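Diacylglycerol kinase (Bacillus anthracis, PDB 3S40) probably catalyses the ATP-dependent phosphorylation of diacylglycerol to phosphatidic acid. Local coordinates at residues F8-A19 against F60-G71. Sequence-based numbering, arbitrary orientation.
Sequences FEKVLLIVNPKA and FASKVDLIIVFG
Strands 11-15 and 66-71, neighbours at the centre of the four-stranded parallel sheet of the catalytic domain, pair in register from Val11-Leu66 to Val15-Phe70; their axes diverge by only 16°. Leu12 and Ile14 each give N-H and C=O to this pairing, a parallel pattern that ends with Asn16 N on Phe70 O. Its bonds are nearly straight, as in Ile68 N to Leu12 O (2.7 Å, 174°). At the N-terminal end Asp65 closes the pairing: OD2 takes Lys10 N (2.8 Å) on its anti lone pair, while Asp65 N returns a bond to Lys10 O, which also receives a weak one from Leu66 N.

Val11, Leu13, Leu66, Ile68 and Phe70 share one face of the sheet, where Ile120 of helix 113-120 lies against Leu66 and Ile68. Leu13 CD1 presses on Ile68 CG2 at 3.5 Å, tighter than usual for carbons, and Val11 CG1 meets Ile68 CD1. Leu66 CB sits over one face of the Phe8 ring, 4.1 Å from its centroid. With CG anti to the backbone N (chi1 175°), the Phe70 ring leans obliquely toward the C-terminal end of the strand; Ala19 CB sits over one face, toward its rim, and Val15 CG1 lies at its edge. On the other side of the sheet, which carries Leu12, Ile14 and Ile67, Leu12 CD2 approaches Phe60 CB (3.8 Å), and Ile14 CD1 touches Ile67 CG2.

Beyond the strand, Asn16 OD1 accepts Lys18 N in an Asx turn and ND2 bonds Thr75. The two strands are thus fixed by buried backbone bonds between apolar layers, with a carboxylate-to-amide bond at the N-terminal end, where Glu9, Lys10 and Lys63 are exposed.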
ATOM      1  N   PHE A   8     -11.310 -15.495 -14.234  1.00 28.22           N
ATOM      2  CA  PHE A   8     -12.085 -14.295 -13.943  1.00 28.48           C
ATOM      3  C   PHE A   8     -13.208 -14.125 -14.955  1.00 32.69           C
ATOM      4  O   PHE A   8     -12.991 -13.611 -16.044  1.00 28.75           O
ATOM      5  CB  PHE A   8     -11.199 -13.053 -13.974  1.00 26.33           C
ATOM      6  CG  PHE A   8     -10.032 -13.120 -13.041  1.00 19.97           C
ATOM      7  CD1 PHE A   8     -10.231 -13.226 -11.670  1.00 21.53           C
ATOM      8  CD2 PHE A   8      -8.738 -13.063 -13.533  1.00 25.85           C
ATOM      9  CE1 PHE A   8      -9.146 -13.293 -10.794  1.00 23.49           C
ATOM     10  CE2 PHE A   8      -7.636 -13.123 -12.661  1.00 31.17           C
ATOM     11  CZ  PHE A   8      -7.845 -13.238 -11.298  1.00 24.08           C
ATOM     12  N   GLU A   9     -14.410 -14.541 -14.576  1.00 21.46           N
ATOM     13  CA  GLU A   9     -15.532 -14.562 -15.507  1.00 37.62           C
ATOM     14  C   GLU A   9     -15.985 -13.136 -15.815  1.00 31.13           C
ATOM     15  O   GLU A   9     -16.233 -12.793 -16.958  1.00 26.37           O
ATOM     16  CB  GLU A   9     -16.674 -15.362 -14.903  1.00 45.14           C
ATOM     17  CG  GLU A   9     -17.596 -15.985 -15.920  1.00 61.63           C
ATOM     18  CD  GLU A   9     -18.697 -16.792 -15.260  1.00 77.06           C
ATOM     19  OE1 GLU A   9     -19.772 -16.214 -14.980  1.00 79.58           O
ATOM     20  OE2 GLU A   9     -18.476 -17.999 -15.009  1.00 78.93           O
ATOM     21  N   LYS A  10     -16.065 -12.301 -14.781  1.00 28.62           N
ATOM     22  CA  LYS A  10     -16.429 -10.905 -14.957  1.00 24.97           C
ATOM     23  C   LYS A  10     -15.384  -9.988 -14.351  1.00 24.83           C
ATOM     24  O   LYS A  10     -14.891 -10.201 -13.220  1.00 18.80           O
ATOM     25  CB  LYS A  10     -17.811 -10.622 -14.366  1.00 26.89           C
ATOM     26  CG  LYS A  10     -18.908 -11.415 -15.052  1.00 30.59           C
ATOM     27  CD  LYS A  10     -20.088 -11.613 -14.145  1.00 32.42           C
ATOM     28  CE  LYS A  10     -21.098 -10.510 -14.301  1.00 48.94           C
ATOM     29  NZ  LYS A  10     -22.477 -11.085 -14.353  1.00 51.38           N
ATOM     30  N   VAL A  11     -15.049  -8.972 -15.124  1.00 13.80           N
ATOM     31  CA  VAL A  11     -14.006  -8.012 -14.777  1.00 12.34           C
ATOM     32  C   VAL A  11     -14.573  -6.592 -14.810  1.00 22.99           C
ATOM     33  O   VAL A  11     -15.332  -6.221 -15.723  1.00 18.11           O
ATOM     34  CB  VAL A  11     -12.798  -8.122 -15.752  1.00 15.40           C
ATOM     35  CG1 VAL A  11     -11.707  -7.110 -15.401  1.00 10.84           C
ATOM     36  CG2 VAL A  11     -12.247  -9.562 -15.788  1.00 17.12           C
ATOM     37  N   LEU A  12     -14.211  -5.816 -13.797  1.00 16.90           N
ATOM     38  CA  LEU A  12     -14.411  -4.371 -13.781  1.00 20.39           C
ATOM     39  C   LEU A  12     -13.081  -3.629 -13.877  1.00 22.08           C
ATOM     40  O   LEU A  12     -12.155  -3.910 -13.112  1.00 20.76           O
ATOM     41  CB  LEU A  12     -15.085  -3.958 -12.479  1.00 17.04           C
ATOM     42  CG  LEU A  12     -15.111  -2.448 -12.198  1.00 17.03           C
ATOM     43  CD1 LEU A  12     -15.921  -1.682 -13.257  1.00 28.28           C
ATOM     44  CD2 LEU A  12     -15.632  -2.193 -10.796  1.00 16.05           C
ATOM     45  N   LEU A  13     -12.997  -2.672 -14.800  1.00 15.91           N
ATOM     46  CA  LEU A  13     -11.878  -1.736 -14.871  1.00 14.52           C
ATOM     47  C   LEU A  13     -12.342  -0.342 -14.454  1.00 23.11           C
ATOM     48  O   LEU A  13     -13.235   0.249 -15.081  1.00 17.78           O
ATOM     49  CB  LEU A  13     -11.287  -1.690 -16.302  1.00 17.38           C
ATOM     50  CG  LEU A  13     -10.262  -0.580 -16.595  1.00 24.75           C
ATOM     51  CD1 LEU A  13      -8.975  -0.820 -15.793  1.00 20.24           C
ATOM     52  CD2 LEU A  13      -9.903  -0.441 -18.084  1.00 15.54           C
ATOM     53  N   ILE A  14     -11.750   0.177 -13.388  1.00 18.21           N
ATOM     54  CA  ILE A  14     -12.038   1.545 -12.942  1.00 17.71           C
ATOM     55  C   ILE A  14     -10.961   2.453 -13.482  1.00 22.90           C
ATOM     56  O   ILE A  14      -9.775   2.205 -13.277  1.00 20.05           O
ATOM     57  CB  ILE A  14     -12.083   1.665 -11.401  1.00 16.50           C
ATOM     58  CG1 ILE A  14     -13.209   0.784 -10.851  1.00 17.44           C
ATOM     59  CG2 ILE A  14     -12.266   3.150 -10.960  1.00 12.94           C
ATOM     60  CD1 ILE A  14     -13.129   0.500  -9.346  1.00 22.16           C
ATOM     61  N   VAL A  15     -11.378   3.501 -14.183  1.00 22.40           N
ATOM     62  CA  VAL A  15     -10.445   4.435 -14.802  1.00 26.93           C
ATOM     63  C   VAL A  15     -10.563   5.827 -14.207  1.00 23.78           C
ATOM     64  O   VAL A  15     -11.636   6.428 -14.241  1.00 28.50           O
ATOM     65  CB  VAL A  15     -10.714   4.570 -16.311  1.00 27.09           C
ATOM     66  CG1 VAL A  15      -9.907   5.734 -16.894  1.00 29.87           C
ATOM     67  CG2 VAL A  15     -10.394   3.251 -17.024  1.00 25.68           C
ATOM     68  N   ASN A  16      -9.456   6.329 -13.668  1.00 23.28           N
ATOM     69  CA  ASN A  16      -9.339   7.744 -13.318  1.00 24.45           C
ATOM     70  C   ASN A  16      -8.862   8.501 -14.553  1.00 29.41           C
ATOM     71  O   ASN A  16      -7.709   8.350 -14.970  1.00 31.49           O
ATOM     72  CB  ASN A  16      -8.351   7.924 -12.158  1.00 32.11           C
ATOM     73  CG  ASN A  16      -8.156   9.383 -11.772  1.00 42.39           C
ATOM     74  OD1 ASN A  16      -8.748  10.278 -12.363  1.00 37.74           O
ATOM     75  ND2 ASN A  16      -7.326   9.622 -10.764  1.00 37.52           N
ATOM     76  N   PRO A  17      -9.754   9.309 -15.154  1.00 38.12           N
ATOM     77  CA  PRO A  17      -9.470   9.952 -16.442  1.00 39.63           C
ATOM     78  C   PRO A  17      -8.292  10.904 -16.333  1.00 34.82           C
ATOM     79  O   PRO A  17      -7.632  11.196 -17.329  1.00 39.33           O
ATOM     80  CB  PRO A  17     -10.763  10.729 -16.747  1.00 41.58           C
ATOM     81  CG  PRO A  17     -11.810  10.128 -15.862  1.00 39.76           C
ATOM     82  CD  PRO A  17     -11.080   9.682 -14.632  1.00 36.39           C
ATOM     83  N   LYS A  18      -8.027  11.378 -15.124  1.00 31.21           N
ATOM     84  CA  LYS A  18      -6.880  12.245 -14.895  1.00 41.41           C
ATOM     85  C   LYS A  18      -5.567  11.473 -14.818  1.00 41.52           C
ATOM     86  O   LYS A  18      -4.486  12.059 -14.922  1.00 35.81           O
ATOM     87  CB  LYS A  18      -7.065  13.064 -13.613  1.00 46.38           C
ATOM     88  CG  LYS A  18      -7.793  14.379 -13.810  1.00 58.10           C
ATOM     89  CD  LYS A  18      -9.274  14.268 -13.504  1.00 65.66           C
ATOM     90  CE  LYS A  18      -9.960  15.616 -13.710  1.00 76.58           C
ATOM     91  NZ  LYS A  18     -11.369  15.622 -13.225  1.00 81.24           N
ATOM     92  N   ALA A  19      -5.646  10.159 -14.645  1.00 32.55           N
ATOM     93  CA  ALA A  19      -4.429   9.407 -14.350  1.00 36.94           C
ATOM     94  C   ALA A  19      -3.501   9.379 -15.559  1.00 38.81           C
ATOM     95  O   ALA A  19      -3.921   9.634 -16.680  1.00 38.44           O
ATOM     96  CB  ALA A  19      -4.757   7.986 -13.885  1.00 31.80           C
ATOM     97  N   PHE A  60     -19.728  -3.174  -7.099  1.00 14.43           N
ATOM     98  CA  PHE A  60     -19.440  -4.333  -7.949  1.00 21.69           C
ATOM     99  C   PHE A  60     -18.747  -5.491  -7.247  1.00 19.69           C
ATOM    100  O   PHE A  60     -18.565  -6.556  -7.835  1.00 24.10           O
ATOM    101  CB  PHE A  60     -18.639  -3.918  -9.181  1.00 23.86           C
ATOM    102  CG  PHE A  60     -19.465  -3.194 -10.196  1.00 25.30           C
ATOM    103  CD1 PHE A  60     -20.036  -3.874 -11.247  1.00 27.08           C
ATOM    104  CD2 PHE A  60     -19.686  -1.829 -10.079  1.00 19.29           C
ATOM    105  CE1 PHE A  60     -20.795  -3.204 -12.181  1.00 38.81           C
ATOM    106  CE2 PHE A  60     -20.446  -1.151 -11.003  1.00 30.24           C
ATOM    107  CZ  PHE A  60     -21.006  -1.839 -12.059  1.00 39.48           C
ATOM    108  N   ALA A  61     -18.373  -5.275  -5.991  1.00 19.93           N
ATOM    109  CA  ALA A  61     -17.659  -6.296  -5.212  1.00 25.24           C
ATOM    110  C   ALA A  61     -18.294  -7.694  -5.253  1.00 25.41           C
ATOM    111  O   ALA A  61     -17.593  -8.674  -5.392  1.00 27.41           O
ATOM    112  CB  ALA A  61     -17.442  -5.825  -3.778  1.00 23.90           C
ATOM    113  N   SER A  62     -19.616  -7.793  -5.159  1.00 29.06           N
ATOM    114  CA  SER A  62     -20.262  -9.099  -5.197  1.00 34.41           C
ATOM    115  C   SER A  62     -20.638  -9.524  -6.614  1.00 33.17           C
ATOM    116  O   SER A  62     -21.203 -10.594  -6.818  1.00 41.58           O
ATOM    117  CB  SER A  62     -21.517  -9.117  -4.316  1.00 37.07           C
ATOM    118  OG  SER A  62     -22.563  -8.367  -4.916  1.00 39.81           O
ATOM    119  N   LYS A  63     -20.328  -8.696  -7.596  1.00 23.08           N
ATOM    120  CA  LYS A  63     -20.768  -8.992  -8.953  1.00 33.67           C
ATOM    121  C   LYS A  63     -19.649  -9.373  -9.908  1.00 33.08           C
ATOM    122  O   LYS A  63     -19.919  -9.960 -10.952  1.00 34.57           O
ATOM    123  CB  LYS A  63     -21.569  -7.815  -9.530  1.00 43.17           C
ATOM    124  CG  LYS A  63     -22.682  -7.340  -8.616  1.00 54.33           C
ATOM    125  CD  LYS A  63     -23.644  -6.380  -9.324  1.00 74.00           C
ATOM    126  CE  LYS A  63     -23.007  -5.025  -9.617  1.00 79.23           C
ATOM    127  NZ  LYS A  63     -24.014  -4.026 -10.100  1.00 80.88           N
ATOM    128  N   VAL A  64     -18.403  -9.035  -9.574  1.00 23.21           N
ATOM    129  CA  VAL A  64     -17.283  -9.359 -10.456  1.00 17.72           C
ATOM    130  C   VAL A  64     -16.230 -10.185  -9.747  1.00 24.61           C
ATOM    131  O   VAL A  64     -16.220 -10.272  -8.530  1.00 22.87           O
ATOM    132  CB  VAL A  64     -16.586  -8.093 -11.051  1.00 20.78           C
ATOM    133  CG1 VAL A  64     -17.498  -7.387 -12.082  1.00 20.83           C
ATOM    134  CG2 VAL A  64     -16.149  -7.123  -9.947  1.00 14.01           C
ATOM    135  N   ASP A  65     -15.321 -10.755 -10.524  1.00 21.40           N
ATOM    136  CA  ASP A  65     -14.266 -11.615  -9.998  1.00 27.03           C
ATOM    137  C   ASP A  65     -12.947 -10.878  -9.895  1.00 21.18           C
ATOM    138  O   ASP A  65     -12.085 -11.267  -9.125  1.00 19.79           O
ATOM    139  CB  ASP A  65     -14.099 -12.851 -10.887  1.00 26.44           C
ATOM    140  CG  ASP A  65     -15.424 -13.569 -11.111  1.00 42.80           C
ATOM    141  OD1 ASP A  65     -15.943 -14.162 -10.138  1.00 39.98           O
ATOM    142  OD2 ASP A  65     -15.960 -13.511 -12.240  1.00 46.60           O
ATOM    143  N   LEU A  66     -12.810  -9.807 -10.666  1.00 14.22           N
ATOM    144  CA  LEU A  66     -11.573  -9.047 -10.713  1.00 16.68           C
ATOM    145  C   LEU A  66     -11.920  -7.579 -10.835  1.00 20.59           C
ATOM    146  O   LEU A  66     -12.747  -7.197 -11.684  1.00 20.53           O
ATOM    147  CB  LEU A  66     -10.747  -9.488 -11.930  1.00 15.92           C
ATOM    148  CG  LEU A  66      -9.440  -8.729 -12.194  1.00 22.02           C
ATOM    149  CD1 LEU A  66      -8.465  -8.834 -10.981  1.00 25.96           C
ATOM    150  CD2 LEU A  66      -8.764  -9.224 -13.481  1.00 19.11           C
ATOM    151  N   ILE A  67     -11.324  -6.763  -9.980  1.00 16.84           N
ATOM    152  CA  ILE A  67     -11.411  -5.307 -10.102  1.00 22.22           C
ATOM    153  C   ILE A  67     -10.035  -4.742 -10.449  1.00 24.98           C
ATOM    154  O   ILE A  67      -9.060  -4.968  -9.735  1.00 21.22           O
ATOM    155  CB  ILE A  67     -11.948  -4.630  -8.817  1.00 19.65           C
ATOM    156  CG1 ILE A  67     -13.411  -5.042  -8.569  1.00 13.91           C
ATOM    157  CG2 ILE A  67     -11.840  -3.107  -8.921  1.00 18.72           C
ATOM    158  CD1 ILE A  67     -14.117  -4.255  -7.481  1.00 19.96           C
ATOM    159  N   ILE A  68      -9.949  -4.039 -11.573  1.00 18.78           N
ATOM    160  CA  ILE A  68      -8.699  -3.422 -11.998  1.00 12.93           C
ATOM    161  C   ILE A  68      -8.805  -1.936 -11.763  1.00 20.43           C
ATOM    162  O   ILE A  68      -9.823  -1.329 -12.093  1.00 16.54           O
ATOM    163  CB  ILE A  68      -8.438  -3.668 -13.489  1.00 16.64           C
ATOM    164  CG1 ILE A  68      -8.542  -5.166 -13.787  1.00 20.90           C
ATOM    165  CG2 ILE A  68      -7.084  -3.065 -13.917  1.00 18.48           C
ATOM    166  CD1 ILE A  68      -8.427  -5.501 -15.264  1.00 19.84           C
ATOM    167  N   VAL A  69      -7.784  -1.336 -11.168  1.00 18.57           N
ATOM    168  CA  VAL A  69      -7.805   0.123 -10.998  1.00 15.66           C
ATOM    169  C   VAL A  69      -6.681   0.791 -11.786  1.00 23.03           C
ATOM    170  O   VAL A  69      -5.517   0.465 -11.600  1.00 25.06           O
ATOM    171  CB  VAL A  69      -7.758   0.509  -9.502  1.00 20.68           C
ATOM    172  CG1 VAL A  69      -6.608  -0.194  -8.809  1.00 21.45           C
ATOM    173  CG2 VAL A  69      -7.687   2.021  -9.338  1.00 29.69           C
ATOM    174  N   PHE A  70      -7.040   1.689 -12.708  1.00 22.93           N
ATOM    175  CA  PHE A  70      -6.057   2.525 -13.379  1.00 23.41           C
ATOM    176  C   PHE A  70      -5.993   3.869 -12.689  1.00 23.75           C
ATOM    177  O   PHE A  70      -6.918   4.665 -12.794  1.00 32.93           O
ATOM    178  CB  PHE A  70      -6.402   2.735 -14.853  1.00 21.45           C
ATOM    179  CG  PHE A  70      -5.466   3.700 -15.560  1.00 28.65           C
ATOM    180  CD1 PHE A  70      -4.094   3.603 -15.398  1.00 27.48           C
ATOM    181  CD2 PHE A  70      -5.962   4.682 -16.410  1.00 27.94           C
ATOM    182  CE1 PHE A  70      -3.219   4.485 -16.053  1.00 28.56           C
ATOM    183  CE2 PHE A  70      -5.096   5.562 -17.076  1.00 30.42           C
ATOM    184  CZ  PHE A  70      -3.728   5.468 -16.893  1.00 27.07           C
ATOM    185  N   GLY A  71      -4.906   4.127 -11.972  1.00 24.98           N
ATOM    186  CA  GLY A  71      -4.769   5.398 -11.279  1.00 21.87           C
ATOM    187  C   GLY A  71      -3.628   5.442 -10.283  1.00 29.62           C
ATOM    188  O   GLY A  71      -2.935   4.446 -10.064  1.00 30.09           O
TER